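Local coordinates for protein ACDH-11, isoform b (Caenorhabditis elegans, PDB 4Y9J), which belongs to the acyl-CoA dehydrogenase family and binds flavin-adenine dinucleotide within an assembly of four chains, at residues 190-195 against 203-208; 219-224 against 232-237; 273-278 against 283-288. One frame throughout, in Å; residues are numbered along the deposited sequence. Where two conformers were deposited one is given.

In the fold
All three interactions lie in the middle domain of the acyl-CoA dehydrogenase fold and reach one mixed beta-sheet; each is largely buried, and each reaches the second subunit. Interactions 1 and 2 touch, their centres about 6 Å apart, and share a buried ion pair between Glu192 and Lys221. Interaction 1 joins a flavin-binding loop to the chain entering strand 206-209, through carboxylate bonds. Interaction 2 spans strands 214-225 and 231-238 with a single lysine. Interaction 3, its centre about 14 Å from that of interaction 2, is a hairpin that combines backbone bonds with a salt-bridge network and adds an intersubunit salt bridge through Arg273; Tyr220 and Glu287 link it to interaction 2.

Interaction 1 of 3, residues 190-195 against 203-208; sequences MTEKKG and CDTYAV. With FAD (flavin-adenine dinucleotide), chain E.
Glu192 carries this contact alone on its side, sending its carboxylate across to the backbone of Asp204 and the hydroxyl of Thr205. Its CB points at segment 203-208, and CG leaves it anti to the carbonyl carbon (chi1 -58°). The chain then runs extended, which brings CD within 3.4 Å of Thr205 OG1. At the tip the two oxygens divide the work. OE1 accepts the backbone N of Asp204 at 2.8 Å in a fairly straight bond (165° at the hydrogen), although the donor stands 50° out of the carboxylate plane. A water also donates to Glu192 OE1, at 2.7 Å, and more weakly to the carbonyl of Asp204. OE2 accepts a hydrogen bond from Thr205 OG1, which lies 2.6 Å away and again above the plane; Cys203 SG is 3.3 Å from the same OE2. With Lys221 salt-bridged to OE2 as well, both oxygens of this buried group are engaged and its rotation is restricted.

Glu192 opens a type I beta turn that closes at Gly195. The residues just before it serve the flavin: the backbone N atoms of Met190 and Thr191 both donate to FAD O2, while Thr191 OG1 donates to FAD N1 at 2.8 Å. The contact thus ties the flavin-binding loop that follows strand 186-189 to the chain emerging from helix 199-202 and entering strand 206-209, where Thr205 packs on both Lys221 of strand 214-225 and Ala236 of strand 231-238.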
loop_
_atom_site.group_PDB
_atom_site.type_symbol
_atom_site.label_atom_id
_atom_site.label_comp_id
_atom_site.label_asym_id
_atom_site.label_seq_id
_atom_site.Cartn_x
_atom_site.Cartn_y
_atom_site.Cartn_z
ATOM N N MET B 190 -14.078 -13.172 24.494
ATOM C CA MET B 190 -14.347 -12.649 25.806
ATOM C C MET B 190 -14.333 -11.144 25.943
ATOM O O MET B 190 -15.243 -10.522 26.599
ATOM C CB MET B 190 -13.334 -13.220 26.809
ATOM C CG MET B 190 -13.646 -14.655 27.142
ATOM S SD MET B 190 -12.411 -15.479 28.204
ATOM C CE MET B 190 -12.520 -14.499 29.712
ATOM N N THR B 191 -13.299 -10.560 25.370
ATOM C CA THR B 191 -12.963 -9.170 25.548
ATOM C C THR B 191 -13.957 -8.260 24.880
ATOM O O THR B 191 -14.295 -8.448 23.701
ATOM C CB THR B 191 -11.560 -8.862 25.127
ATOM O OG1 THR B 191 -10.636 -9.661 25.848
ATOM C CG2 THR B 191 -11.255 -7.369 25.312
ATOM N N GLU B 192 -14.441 -7.277 25.640
ATOM C CA GLU B 192 -15.352 -6.279 25.090
ATOM C C GLU B 192 -14.813 -4.859 25.361
ATOM O O GLU B 192 -13.851 -4.709 26.101
ATOM C CB GLU B 192 -16.747 -6.494 25.623
ATOM C CG GLU B 192 -17.301 -7.912 25.300
ATOM C CD GLU B 192 -18.781 -8.050 25.343
ATOM O OE1 GLU B 192 -19.528 -7.039 25.508
ATOM O OE2 GLU B 192 -19.253 -9.234 25.274
ATOM N N LYS B 193 -15.484 -3.818 24.867
ATOM C CA LYS B 193 -14.918 -2.485 24.993
ATOM C C LYS B 193 -14.755 -2.050 26.489
ATOM O O LYS B 193 -13.774 -1.404 26.869
ATOM C CB LYS B 193 -15.721 -1.457 24.223
ATOM C CG LYS B 193 -15.615 -1.621 22.700
ATOM C CD LYS B 193 -16.497 -0.619 21.951
ATOM C CE LYS B 193 -17.932 -1.094 21.894
ATOM N NZ LYS B 193 -18.837 -0.115 21.322
ATOM N N LYS B 194 -15.748 -2.394 27.260
ATOM C CA LYS B 194 -15.772 -2.030 28.696
ATOM C C LYS B 194 -14.805 -2.817 29.555
ATOM O O LYS B 194 -14.475 -2.412 30.668
ATOM C CB LYS B 194 -17.138 -2.116 29.240
ATOM C CG LYS B 194 -17.901 -0.833 29.056
ATOM C CD LYS B 194 -19.135 -0.756 29.966
ATOM C CE LYS B 194 -18.663 -0.763 31.397
ATOM N NZ LYS B 194 -19.785 -0.658 32.387
ATOM N N GLY B 195 -14.420 -3.985 29.109
ATOM C CA GLY B 195 -13.391 -4.693 29.868
ATOM C C GLY B 195 -12.940 -5.990 29.236
ATOM O O GLY B 195 -13.751 -6.687 28.582
ATOM N N CYS B 203 -18.553 -7.329 30.135
ATOM C CA CYS B 203 -19.319 -8.009 29.104
ATOM C C CYS B 203 -20.724 -7.445 29.013
ATOM O O CYS B 203 -21.480 -7.484 29.978
ATOM C CB CYS B 203 -19.361 -9.516 29.367
ATOM S SG CYS B 203 -20.353 -10.441 28.120
ATOM N N ASP B 204 -21.084 -6.973 27.817
ATOM C CA ASP B 204 -22.431 -6.471 27.510
ATOM C C ASP B 204 -22.975 -7.179 26.233
ATOM O O ASP B 204 -23.613 -6.511 25.361
ATOM C CB ASP B 204 -22.340 -4.964 27.252
ATOM C CG ASP B 204 -23.636 -4.262 27.490
ATOM O OD1 ASP B 204 -24.278 -4.501 28.562
ATOM O OD2 ASP B 204 -24.038 -3.448 26.660
ATOM N N THR B 205 -22.785 -8.509 26.159
ATOM C CA THR B 205 -23.458 -9.337 25.155
ATOM C C THR B 205 -24.587 -10.092 25.769
ATOM O O THR B 205 -24.433 -10.605 26.894
ATOM C CB THR B 205 -22.438 -10.261 24.510
ATOM O OG1 THR B 205 -21.467 -9.438 23.876
ATOM C CG2 THR B 205 -23.060 -11.187 23.499
ATOM N N TYR B 206 -25.738 -10.146 25.051
ATOM C CA TYR B 206 -26.985 -10.673 25.550
ATOM C C TYR B 206 -27.406 -11.826 24.667
ATOM O O TYR B 206 -27.113 -11.832 23.448
ATOM C CB TYR B 206 -28.082 -9.582 25.610
ATOM C CG TYR B 206 -27.670 -8.534 26.590
ATOM C CD1 TYR B 206 -26.808 -7.524 26.213
ATOM C CD2 TYR B 206 -28.045 -8.616 27.922
ATOM C CE1 TYR B 206 -26.337 -6.595 27.121
ATOM C CE2 TYR B 206 -27.585 -7.716 28.849
ATOM C CZ TYR B 206 -26.715 -6.706 28.455
ATOM O OH TYR B 206 -26.283 -5.762 29.339
ATOM N N ALA B 207 -28.038 -12.804 25.286
ATOM C CA ALA B 207 -28.464 -14.039 24.623
ATOM C C ALA B 207 -29.953 -14.193 24.780
ATOM O O ALA B 207 -30.469 -14.257 25.910
ATOM C CB ALA B 207 -27.767 -15.240 25.238
ATOM N N VAL B 208 -30.653 -14.267 23.648
ATOM C CA VAL B 208 -32.081 -14.368 23.679
ATOM C C VAL B 208 -32.499 -15.760 23.274
ATOM O O VAL B 208 -32.178 -16.205 22.203
ATOM C CB VAL B 208 -32.740 -13.353 22.744
ATOM C CG1 VAL B 208 -34.237 -13.594 22.675
ATOM C CG2 VAL B 208 -32.462 -11.937 23.241
HETATM P PA FAD E . -7.530 -3.457 30.757
HETATM O O1A FAD E . -8.017 -4.457 31.806
HETATM O O2A FAD E . -8.435 -2.254 30.441
HETATM O O5B FAD E . -6.176 -2.741 31.272
HETATM C C5B FAD E . -5.056 -3.551 31.611
HETATM C C4B FAD E . -4.296 -2.830 32.688
HETATM O O4B FAD E . -5.227 -2.691 33.784
HETATM C C3B FAD E . -3.078 -3.555 33.163
HETATM O O3B FAD E . -2.140 -2.660 33.871
HETATM C C2B FAD E . -3.711 -4.387 34.262
HETATM O O2B FAD E . -2.733 -4.863 35.201
HETATM C C1B FAD E . -4.670 -3.353 34.900
HETATM N N9A FAD E . -5.688 -3.999 35.750
HETATM C C8A FAD E . -6.823 -4.641 35.329
HETATM N N7A FAD E . -7.479 -5.165 36.406
HETATM C C5A FAD E . -6.784 -4.812 37.531
HETATM C C6A FAD E . -6.935 -5.030 38.972
HETATM N N6A FAD E . -8.013 -5.715 39.448
HETATM N N1A FAD E . -5.977 -4.508 39.777
HETATM C C2A FAD E . -4.912 -3.853 39.299
HETATM N N3A FAD E . -4.711 -3.609 38.004
HETATM C C4A FAD E . -5.607 -4.059 37.095
HETATM N N1 FAD E . -9.475 -11.184 23.765
HETATM C C2 FAD E . -10.383 -12.131 23.381
HETATM O O2 FAD E . -11.318 -12.389 24.183
HETATM N N3 FAD E . -10.280 -12.847 22.312
HETATM C C4 FAD E . -9.347 -12.728 21.398
HETATM O O4 FAD E . -9.325 -13.414 20.401
HETATM C C4X FAD E . -8.304 -11.687 21.718
HETATM N N5 FAD E . -7.349 -11.408 20.724
HETATM C C5X FAD E . -6.440 -10.393 21.132
HETATM C C6 FAD E . -5.412 -10.126 20.180
HETATM C C7 FAD E . -4.427 -9.138 20.517
HETATM C C7M FAD E . -3.354 -8.936 19.496
HETATM C C8 FAD E . -4.571 -8.404 21.758
HETATM C C8M FAD E . -3.539 -7.320 22.111
HETATM C C9 FAD E . -5.572 -8.655 22.689
HETATM C C9A FAD E . -6.560 -9.648 22.382
HETATM N N10 FAD E . -7.577 -9.879 23.266
HETATM C C10 FAD E . -8.494 -10.899 22.913
HETATM C "C1'" FAD E . -7.758 -9.092 24.433
HETATM C "C2'" FAD E . -6.896 -9.339 25.678
HETATM O "O2'" FAD E . -7.300 -10.486 26.400
HETATM C "C3'" FAD E . -6.991 -8.107 26.572
HETATM O "O3'" FAD E . -6.371 -7.081 25.838
HETATM C "C4'" FAD E . -6.324 -8.344 27.914
HETATM O "O4'" FAD E . -6.974 -9.382 28.650
HETATM C "C5'" FAD E . -6.264 -7.048 28.732
HETATM O "O5'" FAD E . -7.640 -6.530 28.950
HETATM P P FAD E . -7.970 -5.002 28.388
HETATM O O1P FAD E . -7.451 -4.914 27.008
HETATM O O2P FAD E . -9.418 -4.721 28.701
HETATM O O3P FAD E . -7.044 -4.086 29.379
HETATM O O HOH W 1 -21.240 -5.852 23.795
#

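Interaction 2 of 3, residues 219-224 against 232-237; sequences GYKWFS and ALTLAR. With FAD (flavin-adenine dinucleotide), chain E.
Inside the mixed beta-sheet of the acyl-CoA dehydrogenase middle domain, Lys221 of strand 214-225 reaches across to Thr234 and Leu235 of strand 231-238. These strands are not paired with each other; strand 206-209 is a neighbour of both, and the CA atoms of Lys221 and Thr234 are 9.2 Å apart. The bend at chi2 (-62°) turns the otherwise extended lysine chain toward strand 231-238, where NZ makes the bonds. NZ donates to Thr234 OG1 at 2.9 Å and to Leu235 O at 3.0 Å, the latter approached nearly end-on to the carbonyl (160°). Thr234 OG1 is also hydrogen-bonded to Trp189 O, its strongest polar partner.

Beyond the corner at Trp222 the same strand meets the flavin. Phe223 lays its CB 3.3 Å from FAD C10 and its CD2 3.4 Å from FAD C9A, which lies obliquely off the phenyl ring; Phe223 O lies 3.1 Å from FAD N3.

Lys221 NZ is further bonded to Trp189 O and to Glu192 OE2. Four oxygens therefore lie within bonding range of a buried ammonium that has three protons, and at least one bond must be shared or bent. Carbonyl dipoles and a carboxylate together would be expected to stabilise its positive charge.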
loop_
_atom_site.group_PDB
_atom_site.type_symbol
_atom_site.label_atom_id
_atom_site.label_comp_id
_atom_site.label_asym_id
_atom_site.label_seq_id
_atom_site.Cartn_x
_atom_site.Cartn_y
_atom_site.Cartn_z
ATOM N N GLY B 219 -24.306 -8.454 20.693
ATOM C CA GLY B 219 -23.172 -7.842 21.412
ATOM C C GLY B 219 -22.083 -7.386 20.506
ATOM O O GLY B 219 -22.186 -7.552 19.241
ATOM N N TYR B 220 -21.013 -6.845 21.107
ATOM C CA TYR B 220 -19.889 -6.365 20.372
ATOM C C TYR B 220 -18.610 -6.996 20.925
ATOM O O TYR B 220 -18.306 -6.771 22.110
ATOM C CB TYR B 220 -19.803 -4.841 20.448
ATOM C CG TYR B 220 -18.875 -4.226 19.410
ATOM C CD1 TYR B 220 -17.488 -4.229 19.527
ATOM C CD2 TYR B 220 -19.415 -3.557 18.347
ATOM C CE1 TYR B 220 -16.684 -3.622 18.568
ATOM C CE2 TYR B 220 -18.625 -3.013 17.360
ATOM C CZ TYR B 220 -17.279 -3.001 17.470
ATOM O OH TYR B 220 -16.556 -2.436 16.439
ATOM N N LYS B 221 -17.908 -7.809 20.146
ATOM C CA LYS B 221 -16.681 -8.441 20.611
ATOM C C LYS B 221 -15.513 -7.579 20.132
ATOM O O LYS B 221 -15.306 -7.358 18.947
ATOM C CB LYS B 221 -16.615 -9.861 20.110
ATOM C CG LYS B 221 -17.757 -10.691 20.626
ATOM C CD LYS B 221 -17.745 -10.804 22.177
ATOM C CE LYS B 221 -18.958 -11.531 22.695
ATOM N NZ LYS B 221 -18.786 -11.835 24.143
ATOM N N TRP B 222 -14.751 -7.068 21.074
ATOM C CA TRP B 222 -13.776 -6.004 20.811
ATOM C C TRP B 222 -12.460 -6.503 20.288
ATOM O O TRP B 222 -11.795 -5.743 19.592
ATOM C CB TRP B 222 -13.596 -5.192 22.104
ATOM C CG TRP B 222 -12.658 -4.051 22.139
ATOM C CD1 TRP B 222 -11.765 -3.805 23.166
ATOM C CD2 TRP B 222 -12.632 -2.899 21.301
ATOM N NE1 TRP B 222 -11.090 -2.634 22.939
ATOM C CE2 TRP B 222 -11.624 -2.032 21.817
ATOM C CE3 TRP B 222 -13.377 -2.477 20.184
ATOM C CZ2 TRP B 222 -11.320 -0.814 21.211
ATOM C CZ3 TRP B 222 -13.058 -1.270 19.570
ATOM C CH2 TRP B 222 -12.028 -0.459 20.079
ATOM N N PHE B 223 -12.046 -7.710 20.681
ATOM C CA PHE B 223 -10.887 -8.393 20.114
ATOM C C PHE B 223 -11.325 -9.823 19.848
ATOM O O PHE B 223 -11.627 -10.542 20.818
ATOM C CB PHE B 223 -9.647 -8.508 21.034
ATOM C CG PHE B 223 -8.864 -7.214 21.203
ATOM C CD1 PHE B 223 -9.388 -6.147 21.936
ATOM C CD2 PHE B 223 -7.652 -7.025 20.550
ATOM C CE1 PHE B 223 -8.641 -4.936 22.051
ATOM C CE2 PHE B 223 -6.944 -5.822 20.666
ATOM C CZ PHE B 223 -7.453 -4.798 21.407
ATOM N N SER B 224 -11.291 -10.224 18.572
ATOM C CA SER B 224 -11.599 -11.640 18.193
ATOM C C SER B 224 -10.556 -12.132 17.224
ATOM O O SER B 224 -10.624 -11.834 16.022
ATOM C CB SER B 224 -12.979 -11.673 17.525
ATOM O OG SER B 224 -13.962 -11.338 18.430
ATOM N N ALA B 232 -16.281 -20.917 17.904
ATOM C CA ALA B 232 -15.804 -20.077 18.964
ATOM C C ALA B 232 -16.592 -20.315 20.226
ATOM O O ALA B 232 -17.755 -20.641 20.189
ATOM C CB ALA B 232 -15.889 -18.611 18.557
ATOM N N LEU B 233 -15.910 -20.131 21.330
ATOM C CA LEU B 233 -16.523 -20.076 22.642
ATOM C C LEU B 233 -16.655 -18.631 23.016
ATOM O O LEU B 233 -15.704 -17.858 22.817
ATOM C CB LEU B 233 -15.652 -20.817 23.623
ATOM C CG LEU B 233 -15.624 -22.375 23.406
ATOM C CD1 LEU B 233 -14.702 -23.057 24.393
ATOM C CD2 LEU B 233 -16.976 -22.901 23.736
ATOM N N THR B 234 -17.794 -18.271 23.611
ATOM C CA THR B 234 -17.984 -16.911 24.079
ATOM C C THR B 234 -18.906 -16.845 25.275
ATOM O O THR B 234 -19.513 -17.845 25.638
ATOM C CB THR B 234 -18.538 -16.022 22.912
ATOM O OG1 THR B 234 -18.478 -14.618 23.247
ATOM C CG2 THR B 234 -19.885 -16.429 22.524
ATOM N N LEU B 235 -18.932 -15.688 25.944
ATOM C CA LEU B 235 -19.764 -15.458 27.132
ATOM C C LEU B 235 -20.809 -14.475 26.745
ATOM O O LEU B 235 -20.496 -13.589 25.952
ATOM C CB LEU B 235 -18.922 -14.803 28.203
ATOM C CG LEU B 235 -17.782 -15.690 28.691
ATOM C CD1 LEU B 235 -16.945 -14.885 29.693
ATOM C CD2 LEU B 235 -18.270 -16.994 29.347
ATOM N N ALA B 236 -21.997 -14.612 27.316
ATOM C CA ALA B 236 -23.100 -13.686 27.164
ATOM C C ALA B 236 -24.043 -13.755 28.346
ATOM O O ALA B 236 -24.007 -14.715 29.107
ATOM C CB ALA B 236 -23.872 -14.015 25.888
ATOM N N ARG B 237 -24.903 -12.747 28.470
ATOM C CA ARG B 237 -25.918 -12.671 29.499
ATOM C C ARG B 237 -27.266 -13.071 28.996
ATOM O O ARG B 237 -27.807 -12.463 28.073
ATOM C CB ARG B 237 -26.027 -11.248 30.000
ATOM C CG ARG B 237 -24.730 -10.707 30.567
ATOM C CD ARG B 237 -24.896 -9.335 31.224
ATOM N NE ARG B 237 -23.569 -8.838 31.489
ATOM C CZ ARG B 237 -22.822 -9.144 32.544
ATOM N NH1 ARG B 237 -23.325 -9.900 33.554
ATOM N NH2 ARG B 237 -21.574 -8.682 32.591
HETATM P PA FAD E . -7.530 -3.457 30.757
HETATM O O1A FAD E . -8.017 -4.457 31.806
HETATM O O2A FAD E . -8.435 -2.254 30.441
HETATM O O5B FAD E . -6.176 -2.741 31.272
HETATM C C5B FAD E . -5.056 -3.551 31.611
HETATM C C4B FAD E . -4.296 -2.830 32.688
HETATM O O4B FAD E . -5.227 -2.691 33.784
HETATM C C3B FAD E . -3.078 -3.555 33.163
HETATM O O3B FAD E . -2.140 -2.660 33.871
HETATM C C2B FAD E . -3.711 -4.387 34.262
HETATM O O2B FAD E . -2.733 -4.863 35.201
HETATM C C1B FAD E . -4.670 -3.353 34.900
HETATM N N9A FAD E . -5.688 -3.999 35.750
HETATM C C8A FAD E . -6.823 -4.641 35.329
HETATM N N7A FAD E . -7.479 -5.165 36.406
HETATM C C5A FAD E . -6.784 -4.812 37.531
HETATM C C6A FAD E . -6.935 -5.030 38.972
HETATM N N6A FAD E . -8.013 -5.715 39.448
HETATM N N1A FAD E . -5.977 -4.508 39.777
HETATM C C2A FAD E . -4.912 -3.853 39.299
HETATM N N3A FAD E . -4.711 -3.609 38.004
HETATM C C4A FAD E . -5.607 -4.059 37.095
HETATM N N1 FAD E . -9.475 -11.184 23.765
HETATM C C2 FAD E . -10.383 -12.131 23.381
HETATM O O2 FAD E . -11.318 -12.389 24.183
HETATM N N3 FAD E . -10.280 -12.847 22.312
HETATM C C4 FAD E . -9.347 -12.728 21.398
HETATM O O4 FAD E . -9.325 -13.414 20.401
HETATM C C4X FAD E . -8.304 -11.687 21.718
HETATM N N5 FAD E . -7.349 -11.408 20.724
HETATM C C5X FAD E . -6.440 -10.393 21.132
HETATM C C6 FAD E . -5.412 -10.126 20.180
HETATM C C7 FAD E . -4.427 -9.138 20.517
HETATM C C7M FAD E . -3.354 -8.936 19.496
HETATM C C8 FAD E . -4.571 -8.404 21.758
HETATM C C8M FAD E . -3.539 -7.320 22.111
HETATM C C9 FAD E . -5.572 -8.655 22.689
HETATM C C9A FAD E . -6.560 -9.648 22.382
HETATM N N10 FAD E . -7.577 -9.879 23.266
HETATM C C10 FAD E . -8.494 -10.899 22.913
HETATM C "C1'" FAD E . -7.758 -9.092 24.433
HETATM C "C2'" FAD E . -6.896 -9.339 25.678
HETATM O "O2'" FAD E . -7.300 -10.486 26.400
HETATM C "C3'" FAD E . -6.991 -8.107 26.572
HETATM O "O3'" FAD E . -6.371 -7.081 25.838
HETATM C "C4'" FAD E . -6.324 -8.344 27.914
HETATM O "O4'" FAD E . -6.974 -9.382 28.650
HETATM C "C5'" FAD E . -6.264 -7.048 28.732
HETATM O "O5'" FAD E . -7.640 -6.530 28.950
HETATM P P FAD E . -7.970 -5.002 28.388
HETATM O O1P FAD E . -7.451 -4.914 27.008
HETATM O O2P FAD E . -9.418 -4.721 28.701
HETATM O O3P FAD E . -7.044 -4.086 29.379
#

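Interaction 3 of 3, residues 273-278 against 283-288; sequences RLKNKL and LPTAEL
Glu287 receives two cations on one oxygen: Arg273 NH1 at 2.8 Å from OE2, and Lys275 NZ at 2.7 Å from that same atom. They arrive from opposite faces of the carboxylate. The arginine comes on the syn side with OE2 close to its guanidinium plane, the two flat groups being turned 73° apart, whereas the lysine crosses the glutamate at about a right angle. The other oxygen, Glu287 OE1, is hydrogen-bonded to Tyr220 OH. Arg273 NH2 forms a salt bridge with Asp429 of the second subunit, and Lys275 also makes cation-pi contacts with Trp222 and Phe223.

The network sits on a beta hairpin of strands 269-274 and 285-298. Glu287 N donates to Arg273 O at 3.0 Å and Lys275 N to Thr285 O at 2.8 Å. Between these bonds Leu274 and Ala286 form an antiparallel non-hydrogen-bonded pair, with Leu274 CD2 3.9 Å from Ala286 CB on the sheet face away from the salt bridges.

Toward the connecting loop, Lys277 makes the polar bonds. A bend at chi3 (-84°) brings its NZ to 2.7 Å from Thr285 OG1 and 2.9 Å from Leu283 O; it bonds Thr280 O too. Thr285 OG1 is shared with Ser225 OG, while Thr285 N donates at 2.9 Å to a water that in turn donates to Lys275 O, bridging the segments. Both Lys277 and Thr285 touch the bound FAD.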
loop_
_atom_site.group_PDB
_atom_site.type_symbol
_atom_site.label_atom_id
_atom_site.label_comp_id
_atom_site.label_asym_id
_atom_site.label_seq_id
_atom_site.Cartn_x
_atom_site.Cartn_y
_atom_site.Cartn_z
ATOM N N ARG B 273 -13.956 -4.229 11.640
ATOM C CA ARG B 273 -12.633 -3.951 11.131
ATOM C C ARG B 273 -11.634 -4.972 11.595
ATOM O O ARG B 273 -11.919 -5.718 12.527
ATOM C CB ARG B 273 -12.156 -2.528 11.570
ATOM C CG ARG B 273 -12.001 -2.494 13.066
ATOM C CD ARG B 273 -11.951 -1.099 13.641
ATOM N NE ARG B 273 -10.708 -0.550 13.366
ATOM C CZ ARG B 273 -9.726 -0.386 14.252
ATOM N NH1 ARG B 273 -9.864 -0.715 15.483
ATOM N NH2 ARG B 273 -8.600 0.184 13.857
ATOM N N LEU B 274 -10.482 -5.047 10.939
ATOM C CA LEU B 274 -9.359 -5.738 11.474
ATOM C C LEU B 274 -8.538 -4.774 12.333
ATOM O O LEU B 274 -8.425 -3.572 11.957
ATOM C CB LEU B 274 -8.464 -6.379 10.435
ATOM C CG LEU B 274 -9.171 -7.424 9.574
ATOM C CD1 LEU B 274 -8.169 -7.971 8.544
ATOM C CD2 LEU B 274 -9.845 -8.483 10.398
ATOM N N LYS B 275 -8.008 -5.271 13.448
ATOM C CA LYS B 275 -7.069 -4.464 14.232
ATOM C C LYS B 275 -5.777 -4.193 13.461
ATOM O O LYS B 275 -5.286 -4.988 12.637
ATOM C CB LYS B 275 -6.710 -5.151 15.549
ATOM C CG LYS B 275 -7.857 -5.471 16.485
ATOM C CD LYS B 275 -8.556 -4.194 16.980
ATOM C CE LYS B 275 -9.512 -4.622 18.047
ATOM N NZ LYS B 275 -10.236 -3.495 18.649
ATOM N N ASN B 276 -5.201 -3.015 13.725
ATOM C CA ASN B 276 -3.869 -2.641 13.259
ATOM C C ASN B 276 -2.864 -2.736 14.395
ATOM O O ASN B 276 -2.862 -1.893 15.292
ATOM C CB ASN B 276 -3.975 -1.209 12.696
ATOM C CG ASN B 276 -2.640 -0.664 12.215
ATOM O OD1 ASN B 276 -1.603 -1.323 12.181
ATOM N ND2 ASN B 276 -2.671 0.626 11.900
ATOM N N LYS B 277 -2.072 -3.820 14.414
ATOM C CA LYS B 277 -1.431 -4.300 15.647
ATOM C C LYS B 277 0.060 -4.114 15.585
ATOM O O LYS B 277 0.674 -4.202 14.485
ATOM C CB LYS B 277 -1.726 -5.773 15.864
ATOM C CG LYS B 277 -3.226 -6.066 15.949
ATOM C CD LYS B 277 -3.558 -7.513 16.260
ATOM C CE LYS B 277 -3.525 -8.311 14.943
ATOM N NZ LYS B 277 -3.621 -9.778 15.191
ATOM N N LEU B 278 0.660 -3.861 16.732
ATOM C CA LEU B 278 2.130 -3.821 16.823
ATOM C C LEU B 278 2.821 -5.039 16.239
ATOM O O LEU B 278 3.815 -4.947 15.446
ATOM C CB LEU B 278 2.592 -3.624 18.297
ATOM C CG LEU B 278 4.084 -3.774 18.607
ATOM C CD1 LEU B 278 4.953 -2.829 17.760
ATOM C CD2 LEU B 278 4.312 -3.575 20.118
ATOM N N LEU B 283 -1.851 -12.649 12.087
ATOM C CA LEU B 283 -3.107 -13.164 12.642
ATOM C C LEU B 283 -4.295 -12.234 12.351
ATOM O O LEU B 283 -4.228 -11.048 12.668
ATOM C CB LEU B 283 -2.881 -13.309 14.157
ATOM C CG LEU B 283 -4.079 -13.585 15.011
ATOM C CD1 LEU B 283 -4.493 -15.026 14.845
ATOM C CD2 LEU B 283 -3.667 -13.397 16.471
ATOM N N PRO B 284 -5.417 -12.755 11.831
ATOM C CA PRO B 284 -6.500 -11.790 11.655
ATOM C C PRO B 284 -7.249 -11.575 12.959
ATOM O O PRO B 284 -7.776 -12.547 13.507
ATOM C CB PRO B 284 -7.402 -12.460 10.658
ATOM C CG PRO B 284 -6.984 -13.881 10.646
ATOM C CD PRO B 284 -5.620 -13.994 11.093
ATOM N N THR B 285 -7.209 -10.395 13.489
ATOM C CA THR B 285 -7.946 -10.085 14.722
ATOM C C THR B 285 -8.950 -9.025 14.363
ATOM O O THR B 285 -8.607 -7.938 13.887
ATOM C CB THR B 285 -6.989 -9.626 15.858
ATOM O OG1 THR B 285 -6.004 -10.633 16.154
ATOM C CG2 THR B 285 -7.751 -9.200 17.099
ATOM N N ALA B 286 -10.226 -9.304 14.612
ATOM C CA ALA B 286 -11.314 -8.409 14.244
ATOM C C ALA B 286 -12.084 -7.894 15.405
ATOM O O ALA B 286 -12.041 -8.442 16.534
ATOM C CB ALA B 286 -12.281 -9.183 13.311
ATOM N N GLU B 287 -12.857 -6.859 15.157
ATOM C CA GLU B 287 -13.979 -6.511 16.004
ATOM C C GLU B 287 -15.240 -7.087 15.358
ATOM O O GLU B 287 -15.459 -6.906 14.148
ATOM C CB GLU B 287 -14.147 -5.005 16.126
ATOM C CG GLU B 287 -12.893 -4.323 16.673
ATOM C CD GLU B 287 -12.900 -2.807 16.618
ATOM O OE1 GLU B 287 -13.997 -2.183 16.455
ATOM O OE2 GLU B 287 -11.753 -2.277 16.757
ATOM N N LEU B 288 -16.064 -7.702 16.162
ATOM C CA LEU B 288 -17.296 -8.384 15.706
ATOM C C LEU B 288 -18.521 -7.765 16.266
ATOM O O LEU B 288 -18.675 -7.639 17.503
ATOM C CB LEU B 288 -17.274 -9.897 16.030
ATOM C CG LEU B 288 -16.060 -10.683 15.530
ATOM C CD1 LEU B 288 -16.249 -12.117 16.029
ATOM C CD2 LEU B 288 -15.844 -10.590 14.071
HETATM O O HOH W 2 -5.857 -8.088 12.335
#